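Local coordinates for esterase (Xanthomonas oryzae pv. oryzae, PDB 3H2G), which acts as a cell wall-degrading esterase that contributes to the virulence of Xanthomonas oryzae on rice, at residues A[8-13]-A[156-161]; A[360-365]-A[385-390]. All blocks are in the same frame, centred on the assembly; numbering follows the deposited sequence.

Contact 1: residues A[8-13]-A[156-161]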
ATOM      1  N   LEU A   8      18.594 -10.015   7.975  1.00  7.08           N
ATOM      2  CA  LEU A   8      19.840  -9.349   8.350  1.00  8.19           C
ATOM      3  C   LEU A   8      19.875  -8.949   9.826  1.00  8.63           C
ATOM      4  O   LEU A   8      20.868  -9.184  10.514  1.00  8.55           O
ATOM      5  CB  LEU A   8      20.054  -8.125   7.456  1.00  8.30           C
ATOM      6  CG  LEU A   8      20.211  -8.476   5.972  1.00 10.64           C
ATOM      7  CD1 LEU A   8      20.269  -7.208   5.132  1.00 10.65           C
ATOM      8  CD2 LEU A   8      21.476  -9.303   5.781  1.00 10.82           C
ATOM      9  N   THR A   9      18.803  -8.325  10.302  1.00  7.68           N
ATOM     10  CA  THR A   9      18.700  -7.933  11.706  1.00  7.92           C
ATOM     11  C   THR A   9      17.232  -7.994  12.111  1.00  7.78           C
ATOM     12  O   THR A   9      16.341  -7.959  11.262  1.00  6.17           O
ATOM     13  CB  THR A   9      19.206  -6.490  11.972  1.00  8.49           C
ATOM     14  OG1 THR A   9      18.278  -5.543  11.426  1.00  9.00           O
ATOM     15  CG2 THR A   9      20.586  -6.270  11.345  1.00  8.20           C
ATOM     16  N   SER A  10      16.985  -8.096  13.410  1.00  8.57           N
ATOM     17  CA  SER A  10      15.624  -8.131  13.925  1.00  8.48           C
ATOM     18  C   SER A  10      15.679  -7.598  15.344  1.00  9.87           C
ATOM     19  O   SER A  10      16.683  -7.760  16.042  1.00 10.36           O
ATOM     20  CB  SER A  10      15.052  -9.554  13.898  1.00  8.87           C
ATOM     21  OG  SER A  10      15.808 -10.443  14.698  1.00 11.12           O
ATOM     22  N   ASN A  11      14.603  -6.953  15.768  1.00  8.79           N
ATOM     23  CA  ASN A  11      14.563  -6.371  17.097  1.00  9.87           C
ATOM     24  C   ASN A  11      13.125  -6.230  17.566  1.00 10.93           C
ATOM     25  O   ASN A  11      12.240  -5.880  16.786  1.00 12.12           O
ATOM     26  CB  ASN A  11      15.237  -4.996  17.056  1.00 11.19           C
ATOM     27  CG  ASN A  11      15.357  -4.364  18.419  1.00 11.80           C
ATOM     28  OD1 ASN A  11      15.924  -4.950  19.341  1.00 11.91           O
ATOM     29  ND2 ASN A  11      14.827  -3.155  18.558  1.00 11.27           N
ATOM     30  N   PHE A  12      12.888  -6.518  18.840  1.00 10.29           N
ATOM     31  CA  PHE A  12      11.549  -6.391  19.385  1.00 11.50           C
ATOM     32  C   PHE A  12      11.471  -5.061  20.117  1.00 11.06           C
ATOM     33  O   PHE A  12      12.339  -4.733  20.926  1.00 10.92           O
ATOM     34  CB  PHE A  12      11.247  -7.581  20.296  1.00 14.91           C
ATOM     35  CG  PHE A  12      11.369  -8.902  19.591  1.00 18.19           C
ATOM     36  CD1 PHE A  12      12.599  -9.547  19.501  1.00 20.20           C
ATOM     37  CD2 PHE A  12      10.272  -9.459  18.940  1.00 20.26           C
ATOM     38  CE1 PHE A  12      12.737 -10.726  18.768  1.00 21.87           C
ATOM     39  CE2 PHE A  12      10.398 -10.636  18.203  1.00 21.26           C
ATOM     40  CZ  PHE A  12      11.633 -11.270  18.116  1.00 21.42           C
ATOM     41  N   LEU A  13      10.434  -4.290  19.804  1.00  9.33           N
ATOM     42  CA  LEU A  13      10.247  -2.965  20.380  1.00 11.34           C
ATOM     43  C   LEU A  13       9.420  -2.887  21.652  1.00 12.39           C
ATOM     44  O   LEU A  13       9.863  -2.320  22.649  1.00 13.94           O
ATOM     45  CB  LEU A  13       9.627  -2.031  19.335  1.00 10.44           C
ATOM     46  CG  LEU A  13      10.472  -1.747  18.090  1.00 10.22           C
ATOM     47  CD1 LEU A  13       9.712  -0.806  17.152  1.00 10.03           C
ATOM     48  CD2 LEU A  13      11.794  -1.122  18.515  1.00 10.58           C
ATOM     49  N   ARG A 156       9.297 -14.924   8.387  1.00  7.31           N
ATOM     50  CA  ARG A 156       9.143 -16.342   8.693  1.00  6.80           C
ATOM     51  C   ARG A 156      10.367 -16.879   9.430  1.00  8.13           C
ATOM     52  O   ARG A 156      10.258 -17.801  10.244  1.00  7.30           O
ATOM     53  CB  ARG A 156       8.894 -17.145   7.408  1.00  6.86           C
ATOM     54  CG  ARG A 156       7.428 -17.146   6.989  1.00  7.63           C
ATOM     55  CD  ARG A 156       7.204 -17.902   5.684  1.00  8.38           C
ATOM     56  NE  ARG A 156       5.797 -18.246   5.489  1.00  6.38           N
ATOM     57  CZ  ARG A 156       5.316 -18.824   4.392  1.00  7.08           C
ATOM     58  NH1 ARG A 156       6.129 -19.120   3.390  1.00  5.96           N
ATOM     59  NH2 ARG A 156       4.026 -19.119   4.303  1.00  7.67           N
ATOM     60  N   SER A 157      11.532 -16.307   9.144  1.00  6.93           N
ATOM     61  CA  SER A 157      12.753 -16.729   9.816  1.00  8.61           C
ATOM     62  C   SER A 157      12.693 -16.266  11.271  1.00  7.69           C
ATOM     63  O   SER A 157      13.090 -16.995  12.184  1.00  6.75           O
ATOM     64  CB  SER A 157      13.980 -16.139   9.120  1.00  8.86           C
ATOM     65  OG  SER A 157      14.105 -16.673   7.814  1.00 12.33           O
ATOM     66  N   VAL A 158      12.186 -15.056  11.486  1.00  6.97           N
ATOM     67  CA  VAL A 158      12.058 -14.536  12.841  1.00  6.93           C
ATOM     68  C   VAL A 158      11.064 -15.421  13.591  1.00  7.70           C
ATOM     69  O   VAL A 158      11.302 -15.818  14.732  1.00  7.93           O
ATOM     70  CB  VAL A 158      11.531 -13.076  12.849  1.00  5.78           C
ATOM     71  CG1 VAL A 158      11.292 -12.613  14.286  1.00  7.49           C
ATOM     72  CG2 VAL A 158      12.531 -12.159  12.162  1.00  6.92           C
ATOM     73  N   LEU A 159       9.954 -15.736  12.933  1.00  7.69           N
ATOM     74  CA  LEU A 159       8.917 -16.566  13.533  1.00  7.74           C
ATOM     75  C   LEU A 159       9.408 -17.983  13.829  1.00  9.13           C
ATOM     76  O   LEU A 159       9.043 -18.567  14.852  1.00  8.21           O
ATOM     77  CB  LEU A 159       7.691 -16.600  12.617  1.00  6.20           C
ATOM     78  CG  LEU A 159       7.032 -15.226  12.447  1.00  6.27           C
ATOM     79  CD1 LEU A 159       6.170 -15.202  11.193  1.00  5.62           C
ATOM     80  CD2 LEU A 159       6.213 -14.901  13.696  1.00  7.05           C
ATOM     81  N   GLN A 160      10.232 -18.532  12.939  1.00  9.75           N
ATOM     82  CA  GLN A 160      10.777 -19.875  13.133  1.00 12.51           C
ATOM     83  C   GLN A 160      11.644 -19.922  14.388  1.00 13.27           C
ATOM     84  O   GLN A 160      11.548 -20.852  15.190  1.00 13.43           O
ATOM     85  CB  GLN A 160      11.627 -20.295  11.928  1.00 16.32           C
ATOM     86  CG  GLN A 160      10.841 -20.597  10.665  1.00 25.78           C
ATOM     87  CD  GLN A 160      11.738 -20.940   9.485  1.00 29.91           C
ATOM     88  OE1 GLN A 160      12.554 -21.861   9.556  1.00 32.52           O
ATOM     89  NE2 GLN A 160      11.587 -20.198   8.391  1.00 32.32           N
ATOM     90  N   HIS A 161      12.496 -18.915  14.547  1.00 12.34           N
ATOM     91  CA  HIS A 161      13.384 -18.844  15.701  1.00 13.60           C
ATOM     92  C   HIS A 161      12.590 -18.717  17.000  1.00 12.92           C
ATOM     93  O   HIS A 161      12.963 -19.286  18.026  1.00 12.25           O
ATOM     94  CB  HIS A 161      14.341 -17.660  15.553  1.00 16.43           C
ATOM     95  CG  HIS A 161      15.403 -17.613  16.605  1.00 19.51           C
ATOM     96  ND1 HIS A 161      16.218 -18.688  16.888  1.00 19.94           N
ATOM     97  CD2 HIS A 161      15.787 -16.621  17.444  1.00 21.08           C
ATOM     98  CE1 HIS A 161      17.056 -18.362  17.855  1.00 20.80           C
ATOM     99  NE2 HIS A 161      16.816 -17.112  18.210  1.00 19.66           N
TER
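Val158 is the one residue of 156-161 that touches 8-13, and it meets both Ser10 and Phe12. The fold is an alpha/beta-hydrolase sheet. Strand 7-16 is its outermost strand on one side, and helix 141-162 lies over the sheet there. Taken in order along the helix, Arg156 comes first. It makes no contact with the strand; its NH1 donates to the backbone O of Glu196. Val158 then points at the strand, with the CA atoms of Ser10 and Val158 7.4 Å apart. With CG1 anti to the backbone N (chi1 175°), CG1 is turned to Phe12 and CG2 to Ser10. Val158 CG2 lies 4.0 Å from Ser10 CB, which means that the serine meets it through carbon. Val158 CG1 lies 4.1 Å from Phe12 CZ, and it approaches the ring obliquely. The phenyl and the valine come from opposite directions. Phe12 carries its ring beside the backbone N (chi1 -58°), and the far end of the ring does the touching. The same ring has a cation-pi partner in Arg45, and Val158 rests in addition on Leu67 of strand 60-71. Val158 is buried, while its two partners are partly exposed. No hydrogen bond crosses; the join is purely van der Waals and small, at 97 Å² for both sides summed. The strand is held instead by strand 43-54: a classic beta bulge sets Leu8 and Thr9 together opposite Thr50, and backbone bonds follow from Asn11 to Glu48 and from Leu13 to Val46. One turn after Ser157, His161 N donates to Ser157 O at 3.1 Å.

Contact 2: residues A[360-365]-A[385-390]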
ATOM      1  N   ALA A 360     -14.787 -10.215  -5.444  1.00  8.84           N
ATOM      2  CA  ALA A 360     -16.009  -9.515  -5.074  1.00  7.74           C
ATOM      3  C   ALA A 360     -15.661  -8.096  -4.641  1.00  8.25           C
ATOM      4  O   ALA A 360     -14.491  -7.750  -4.477  1.00  6.63           O
ATOM      5  CB  ALA A 360     -16.718 -10.248  -3.943  1.00  9.28           C
ATOM      6  N   LEU A 361     -16.686  -7.279  -4.442  1.00  8.46           N
ATOM      7  CA  LEU A 361     -16.495  -5.896  -4.040  1.00  9.85           C
ATOM      8  C   LEU A 361     -17.409  -5.515  -2.882  1.00  9.64           C
ATOM      9  O   LEU A 361     -18.539  -5.991  -2.784  1.00  7.54           O
ATOM     10  CB  LEU A 361     -16.782  -4.976  -5.229  1.00 13.04           C
ATOM     11  CG  LEU A 361     -16.896  -3.475  -4.962  1.00 16.80           C
ATOM     12  CD1 LEU A 361     -15.556  -2.932  -4.496  1.00 19.59           C
ATOM     13  CD2 LEU A 361     -17.351  -2.765  -6.228  1.00 19.12           C
ATOM     14  N   VAL A 362     -16.907  -4.664  -1.995  1.00  8.65           N
ATOM     15  CA  VAL A 362     -17.702  -4.179  -0.876  1.00  8.40           C
ATOM     16  C   VAL A 362     -17.464  -2.674  -0.788  1.00 10.14           C
ATOM     17  O   VAL A 362     -16.338  -2.204  -0.956  1.00  8.92           O
ATOM     18  CB  VAL A 362     -17.334  -4.882   0.457  1.00  9.60           C
ATOM     19  CG1 VAL A 362     -15.861  -4.685   0.781  1.00  7.80           C
ATOM     20  CG2 VAL A 362     -18.215  -4.340   1.580  1.00  8.39           C
ATOM     21  N   ASP A 363     -18.540  -1.929  -0.547  1.00  9.78           N
ATOM     22  CA  ASP A 363     -18.508  -0.469  -0.477  1.00  9.49           C
ATOM     23  C   ASP A 363     -18.862   0.013   0.929  1.00 11.35           C
ATOM     24  O   ASP A 363     -19.929  -0.310   1.451  1.00 12.25           O
ATOM     25  CB  ASP A 363     -19.511   0.083  -1.506  1.00 10.30           C
ATOM     26  CG  ASP A 363     -19.537   1.602  -1.573  1.00  9.35           C
ATOM     27  OD1 ASP A 363     -18.798   2.266  -0.822  1.00  8.60           O
ATOM     28  OD2 ASP A 363     -20.315   2.134  -2.395  1.00  9.34           O
ATOM     29  N   THR A 364     -17.968   0.790   1.535  1.00 10.86           N
ATOM     30  CA  THR A 364     -18.196   1.301   2.884  1.00 10.76           C
ATOM     31  C   THR A 364     -18.654   2.755   2.892  1.00 11.36           C
ATOM     32  O   THR A 364     -18.694   3.392   3.945  1.00 10.83           O
ATOM     33  CB  THR A 364     -16.924   1.191   3.744  1.00 11.40           C
ATOM     34  OG1 THR A 364     -15.882   1.986   3.163  1.00 10.97           O
ATOM     35  CG2 THR A 364     -16.467  -0.260   3.827  1.00 10.67           C
ATOM     36  N   GLY A 365     -18.997   3.271   1.714  1.00 12.29           N
ATOM     37  CA  GLY A 365     -19.447   4.647   1.604  1.00 14.42           C
ATOM     38  C   GLY A 365     -20.797   4.887   2.252  1.00 16.25           C
ATOM     39  O   GLY A 365     -21.546   3.941   2.515  1.00 16.65           O
ATOM     40  N   ILE A 385     -10.613  -2.477   6.805  1.00  5.72           N
ATOM     41  CA  ILE A 385      -9.874  -3.527   7.497  1.00  5.94           C
ATOM     42  C   ILE A 385     -10.889  -4.367   8.273  1.00  6.59           C
ATOM     43  O   ILE A 385     -10.849  -5.598   8.239  1.00  4.50           O
ATOM     44  CB  ILE A 385      -8.827  -2.942   8.480  1.00  6.91           C
ATOM     45  CG1 ILE A 385      -7.599  -2.461   7.701  1.00  5.69           C
ATOM     46  CG2 ILE A 385      -8.420  -3.993   9.510  1.00  5.56           C
ATOM     47  CD1 ILE A 385      -6.565  -1.748   8.553  1.00  5.29           C
ATOM     48  N   VAL A 386     -11.805  -3.691   8.960  1.00  5.68           N
ATOM     49  CA  VAL A 386     -12.825  -4.384   9.737  1.00  6.41           C
ATOM     50  C   VAL A 386     -13.739  -5.215   8.841  1.00  6.64           C
ATOM     51  O   VAL A 386     -13.984  -6.388   9.116  1.00  6.43           O
ATOM     52  CB  VAL A 386     -13.674  -3.383  10.554  1.00  7.15           C
ATOM     53  CG1 VAL A 386     -14.864  -4.091  11.194  1.00  6.99           C
ATOM     54  CG2 VAL A 386     -12.810  -2.740  11.628  1.00  7.70           C
ATOM     55  N   VAL A 387     -14.225  -4.611   7.761  1.00  6.64           N
ATOM     56  CA  VAL A 387     -15.122  -5.302   6.836  1.00  7.45           C
ATOM     57  C   VAL A 387     -14.514  -6.520   6.143  1.00  7.42           C
ATOM     58  O   VAL A 387     -15.138  -7.582   6.102  1.00  8.30           O
ATOM     59  CB  VAL A 387     -15.657  -4.327   5.757  1.00  6.97           C
ATOM     60  CG1 VAL A 387     -16.371  -5.098   4.649  1.00 10.22           C
ATOM     61  CG2 VAL A 387     -16.612  -3.331   6.402  1.00  7.94           C
ATOM     62  N   VAL A 388     -13.309  -6.378   5.597  1.00  7.10           N
ATOM     63  CA  VAL A 388     -12.682  -7.503   4.908  1.00  6.54           C
ATOM     64  C   VAL A 388     -12.309  -8.625   5.876  1.00  6.32           C
ATOM     65  O   VAL A 388     -12.373  -9.802   5.523  1.00  6.61           O
ATOM     66  CB  VAL A 388     -11.435  -7.056   4.107  1.00  7.35           C
ATOM     67  CG1 VAL A 388     -11.842  -6.012   3.067  1.00  5.18           C
ATOM     68  CG2 VAL A 388     -10.373  -6.503   5.036  1.00  6.65           C
ATOM     69  N   ARG A 389     -11.922  -8.264   7.095  1.00  6.87           N
ATOM     70  CA  ARG A 389     -11.587  -9.270   8.098  1.00  5.66           C
ATOM     71  C   ARG A 389     -12.839 -10.096   8.383  1.00  5.74           C
ATOM     72  O   ARG A 389     -12.810 -11.327   8.353  1.00  5.72           O
ATOM     73  CB  ARG A 389     -11.127  -8.601   9.396  1.00  7.10           C
ATOM     74  CG  ARG A 389     -10.834  -9.571  10.537  1.00  8.34           C
ATOM     75  CD  ARG A 389     -10.801  -8.845  11.877  1.00  7.24           C
ATOM     76  NE  ARG A 389     -12.122  -8.326  12.233  1.00  8.89           N
ATOM     77  CZ  ARG A 389     -12.358  -7.478  13.230  1.00  9.63           C
ATOM     78  NH1 ARG A 389     -11.363  -7.036  13.991  1.00  6.29           N
ATOM     79  NH2 ARG A 389     -13.597  -7.072  13.468  1.00  8.72           N
ATOM     80  N   ASP A 390     -13.942  -9.405   8.654  1.00  6.39           N
ATOM     81  CA  ASP A 390     -15.209 -10.071   8.963  1.00  7.77           C
ATOM     82  C   ASP A 390     -15.804 -10.873   7.808  1.00  8.69           C
ATOM     83  O   ASP A 390     -16.278 -11.995   8.002  1.00  7.49           O
ATOM     84  CB  ASP A 390     -16.260  -9.050   9.413  1.00 10.03           C
ATOM     85  CG  ASP A 390     -15.895  -8.350  10.708  1.00 10.50           C
ATOM     86  OD1 ASP A 390     -14.939  -8.780  11.384  1.00 11.55           O
ATOM     87  OD2 ASP A 390     -16.585  -7.369  11.052  1.00 11.94           O
TER
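Asp390 OD1 is gripped by two nitrogens of Arg389, its neighbour in sequence. Arg389 NE and NH2 each lie 3.0 Å from Asp390 OD1. Both reach it on the syn side, and OD1 lies nearly in the guanidinium plane, 4° out of it. This side-on salt bridge fixes the rotation of the guanidinium. NH2 also pairs with Glu38, and NH1 donates to Arg112 O. Across the helix, Val387 is the only residue of 385-390 with atoms within 4.5 Å of 360-365. Val362 and Val387 reach toward each other, tip to tip. Val387 CG1 meets both Val362 methyls, at 3.7 Å from Val362 CG2 and 3.9 Å from Val362 CG1. Its other methyl, CG2, lies 4.0 Å from Thr364 CG2, the two side chains passing alongside in opposite senses. In the alpha/beta-hydrolase fold, this is the last helix, 376-396, packing against the outermost strand, 359-363. The Cys331-Cys384 disulfide also ties that helix to strand 328-332, and Val362, Thr364 and Val388 all touch Cys331. The Thr364 side chain comes close to residues with the geometry of a Ser-His-Asp triad, probably catalytic, but makes no contact with them. Its OG1 bonds Gly332 O, and its CG2 sits anti to the carbonyl carbon, leaving the methyl for Val387. At the end of the strand, Asp363 OD1 accepts from Gly365 N, just beyond it, at 2.7 Å, forming an Asx turn. The N-H comes from above the carboxylate plane, 45° out of it.

Overall arrangement
Contacts 1 and 2 lie at the two outer edges of one mixed sheet. Their centres are about 31 Å apart, and they do not touch. They share no helix or strand. Contact 1 is partly buried, with a single buried valine against an edge strand. Contact 2 is a surface contact between partly exposed residues. Each uses one helix valine against two strand-side residues, and neither has a hydrogen bond across it. They differ in what surrounds them: charged and covalent ties beside contact 2, mainly sheet pairing and an aromatic-arginine contact beside contact 1. The segments of contacts 1 and 2 are 143 and 20 residues apart at their closest ends.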